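Local coordinates for probable thiosulfate sulfurtransferase (Thermus thermophilus, PDB 2EG4), which probably transfers sulfur from thiosulfate to an acceptor such as cyanide, as tandem-domain rhodaneses do, and binds a zinc ion, at residues H28-A33 with L75-F80. Sequence-based numbering, arbitrary orientation.
Sequences HLDLSA and LCRTAF
In the N-terminal rhodanese-like domain, the loop that leaves edge strand 27-28 lies against helix 73-84, and Leu31 meets Thr78 where the two backbones come nearest, 5.0 Å between their CA atoms. Leu31 N donates to Thr78 OG1 at 3.1 Å, with an N-H...O angle of 161°. The Thr78 hydroxyl lies anti to its own carbonyl carbon (chi1 -60°), which sets OG1 beside the backbone N, within reach of Leu31 N, and leaves CG2 for Leu29. The hydroxyl is also hydrogen-bonded to Arg74 O, one helical turn back. CG2 sits 3.9 Å from Leu29 O and touches the side chain of Leu29, 4.1 Å from its CG. An inverse gamma turn pivots on Leu31, with a weak bond from Ser32 N to Asp30 O. The Leu31 side chain continues the apolar contact along the helix, against Phe81 and Leu82.

Arg77 extends out over the same turn. Its CD packs 3.4 Å from Leu31 O. NH2 makes a long salt bridge to Asp30 OD1 at 3.3 Å, but its position is less certain, because the guanidinium is modelled too close to Ser32. NH1 is hydrogen-bonded to Ala195 O, in the second rhodanese-like domain. The loop is thus tied to the helix through one backbone N-H, and the threonine hydroxyl can serve both bonds by accepting from Leu31 and donating to Arg74. Through NH1 the arginine ties this helix to the second domain; its hold on the loop, through Asp30, is less certain, though Asp30 probably offsets part of its charge.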
ATOM      1  N   HIS B  28     -16.649  -0.100  -4.449  1.00 43.54           N
ATOM      2  CA  HIS B  28     -15.690   0.918  -4.865  1.00 43.64           C
ATOM      3  C   HIS B  28     -14.919   1.411  -3.640  1.00 43.14           C
ATOM      4  O   HIS B  28     -15.523   1.727  -2.612  1.00 41.43           O
ATOM      5  CB  HIS B  28     -16.422   2.078  -5.544  1.00 45.24           C
ATOM      6  CG  HIS B  28     -15.542   3.245  -5.869  1.00 46.12           C
ATOM      7  ND1 HIS B  28     -15.141   4.159  -4.920  1.00 47.98           N
ATOM      8  CD2 HIS B  28     -14.991   3.649  -7.037  1.00 47.60           C
ATOM      9  CE1 HIS B  28     -14.381   5.078  -5.490  1.00 47.61           C
ATOM     10  NE2 HIS B  28     -14.275   4.792  -6.776  1.00 48.80           N
ATOM     11  N   LEU B  29     -13.592   1.465  -3.742  1.00 40.92           N
ATOM     12  CA  LEU B  29     -12.761   1.910  -2.623  1.00 39.98           C
ATOM     13  C   LEU B  29     -11.369   2.348  -3.062  1.00 40.75           C
ATOM     14  O   LEU B  29     -10.695   1.651  -3.822  1.00 41.37           O
ATOM     15  CB  LEU B  29     -12.641   0.797  -1.577  1.00 36.10           C
ATOM     16  CG  LEU B  29     -11.811   1.091  -0.321  1.00 34.72           C
ATOM     17  CD1 LEU B  29     -12.481   2.206   0.507  1.00 32.14           C
ATOM     18  CD2 LEU B  29     -11.703  -0.161   0.521  1.00 30.21           C
ATOM     19  N   ASP B  30     -10.947   3.504  -2.564  1.00 42.40           N
ATOM     20  CA  ASP B  30      -9.645   4.074  -2.883  1.00 41.99           C
ATOM     21  C   ASP B  30      -9.093   4.759  -1.632  1.00 42.93           C
ATOM     22  O   ASP B  30      -9.493   5.872  -1.297  1.00 40.96           O
ATOM     23  CB  ASP B  30      -9.796   5.093  -4.015  1.00 46.48           C
ATOM     24  CG  ASP B  30      -8.474   5.472  -4.655  1.00 48.18           C
ATOM     25  OD1 ASP B  30      -7.491   5.737  -3.924  1.00 49.22           O
ATOM     26  OD2 ASP B  30      -8.423   5.520  -5.901  1.00 51.93           O
ATOM     27  N   LEU B  31      -8.180   4.091  -0.940  1.00 41.80           N
ATOM     28  CA  LEU B  31      -7.596   4.643   0.274  1.00 42.91           C
ATOM     29  C   LEU B  31      -6.338   5.454  -0.008  1.00 46.67           C
ATOM     30  O   LEU B  31      -5.297   5.274   0.629  1.00 44.42           O
ATOM     31  CB  LEU B  31      -7.299   3.511   1.253  1.00 39.87           C
ATOM     32  CG  LEU B  31      -8.572   2.765   1.656  1.00 34.46           C
ATOM     33  CD1 LEU B  31      -8.235   1.537   2.476  1.00 33.33           C
ATOM     34  CD2 LEU B  31      -9.474   3.712   2.454  1.00 36.15           C
ATOM     35  N   SER B  32      -6.458   6.380  -0.951  1.00 51.06           N
ATOM     36  CA  SER B  32      -5.340   7.224  -1.353  1.00 54.71           C
ATOM     37  C   SER B  32      -4.720   8.168  -0.314  1.00 54.30           C
ATOM     38  O   SER B  32      -3.683   7.875   0.281  1.00 53.29           O
ATOM     39  CB  SER B  32      -5.748   8.042  -2.582  1.00 57.23           C
ATOM     40  OG  SER B  32      -4.674   8.850  -3.040  1.00 61.66           O
ATOM     41  N   ALA B  33      -5.370   9.308  -0.119  1.00 55.90           N
ATOM     42  CA  ALA B  33      -4.904  10.366   0.775  1.00 56.57           C
ATOM     43  C   ALA B  33      -4.509  10.078   2.228  1.00 56.73           C
ATOM     44  O   ALA B  33      -3.452  10.526   2.673  1.00 58.13           O
ATOM     45  CB  ALA B  33      -5.915  11.512   0.749  1.00 57.15           C
ATOM     46  N   LEU B  75      -4.464   1.075  -6.331  1.00 32.10           N
ATOM     47  CA  LEU B  75      -4.807  -0.332  -6.157  1.00 28.36           C
ATOM     48  C   LEU B  75      -3.993  -0.956  -5.030  1.00 27.80           C
ATOM     49  O   LEU B  75      -4.543  -1.647  -4.170  1.00 26.23           O
ATOM     50  CB  LEU B  75      -4.537  -1.124  -7.442  1.00 30.42           C
ATOM     51  CG  LEU B  75      -4.581  -2.654  -7.257  1.00 25.93           C
ATOM     52  CD1 LEU B  75      -5.981  -3.118  -6.909  1.00 29.25           C
ATOM     53  CD2 LEU B  75      -4.107  -3.332  -8.531  1.00 29.36           C
ATOM     54  N   CYS B  76      -2.685  -0.711  -5.052  1.00 27.56           N
ATOM     55  CA  CYS B  76      -1.785  -1.280  -4.048  1.00 29.30           C
ATOM     56  C   CYS B  76      -1.890  -0.650  -2.655  1.00 28.52           C
ATOM     57  O   CYS B  76      -1.901  -1.357  -1.657  1.00 27.44           O
ATOM     58  CB  CYS B  76      -0.331  -1.205  -4.536  1.00 27.38           C
ATOM     59  SG  CYS B  76       0.044  -2.220  -6.001  1.00 27.57           S
ATOM     60  N   ARG B  77      -1.964   0.670  -2.551  1.00 30.30           N
ATOM     61  CA  ARG B  77      -2.061   1.204  -1.194  1.00 30.42           C
ATOM     62  C   ARG B  77      -3.384   0.735  -0.590  1.00 27.93           C
ATOM     63  O   ARG B  77      -3.461   0.447   0.605  1.00 28.78           O
ATOM     64  CB  ARG B  77      -1.956   2.728  -1.178  1.00 32.60           C
ATOM     65  CG  ARG B  77      -2.970   3.399  -2.022  1.00 37.71           C
ATOM     66  CD  ARG B  77      -2.968   4.891  -1.778  1.00 35.82           C
ATOM     67  NE  ARG B  77      -3.856   5.530  -2.730  1.00 39.26           N
ATOM     68  CZ  ARG B  77      -3.474   6.103  -3.865  1.00 40.03           C
ATOM     69  NH1 ARG B  77      -2.188   6.142  -4.215  1.00 35.23           N
ATOM     70  NH2 ARG B  77      -4.398   6.620  -4.661  1.00 39.06           N
ATOM     71  N   THR B  78      -4.409   0.596  -1.422  1.00 27.37           N
ATOM     72  CA  THR B  78      -5.710   0.135  -0.942  1.00 27.92           C
ATOM     73  C   THR B  78      -5.648  -1.341  -0.521  1.00 27.64           C
ATOM     74  O   THR B  78      -6.146  -1.726   0.541  1.00 27.59           O
ATOM     75  CB  THR B  78      -6.801   0.321  -2.014  1.00 31.08           C
ATOM     76  OG1 THR B  78      -6.898   1.712  -2.358  1.00 34.28           O
ATOM     77  CG2 THR B  78      -8.146  -0.172  -1.498  1.00 29.03           C
ATOM     78  N   ALA B  79      -5.027  -2.171  -1.349  1.00 26.34           N
ATOM     79  CA  ALA B  79      -4.895  -3.574  -1.002  1.00 26.49           C
ATOM     80  C   ALA B  79      -4.029  -3.689   0.254  1.00 23.87           C
ATOM     81  O   ALA B  79      -4.237  -4.586   1.090  1.00 27.03           O
ATOM     82  CB  ALA B  79      -4.249  -4.351  -2.170  1.00 26.49           C
ATOM     83  N   PHE B  80      -3.055  -2.793   0.385  1.00 23.59           N
ATOM     84  CA  PHE B  80      -2.171  -2.808   1.536  1.00 23.23           C
ATOM     85  C   PHE B  80      -2.939  -2.621   2.848  1.00 26.05           C
ATOM     86  O   PHE B  80      -2.668  -3.301   3.830  1.00 23.75           O
ATOM     87  CB  PHE B  80      -1.105  -1.723   1.439  1.00 23.62           C
ATOM     88  CG  PHE B  80      -0.118  -1.766   2.558  1.00 22.76           C
ATOM     89  CD1 PHE B  80       0.921  -2.686   2.551  1.00 22.18           C
ATOM     90  CD2 PHE B  80      -0.264  -0.932   3.669  1.00 20.93           C
ATOM     91  CE1 PHE B  80       1.789  -2.777   3.626  1.00 20.66           C
ATOM     92  CE2 PHE B  80       0.604  -1.020   4.749  1.00 20.13           C
ATOM     93  CZ  PHE B  80       1.632  -1.944   4.731  1.00 24.67           C
TER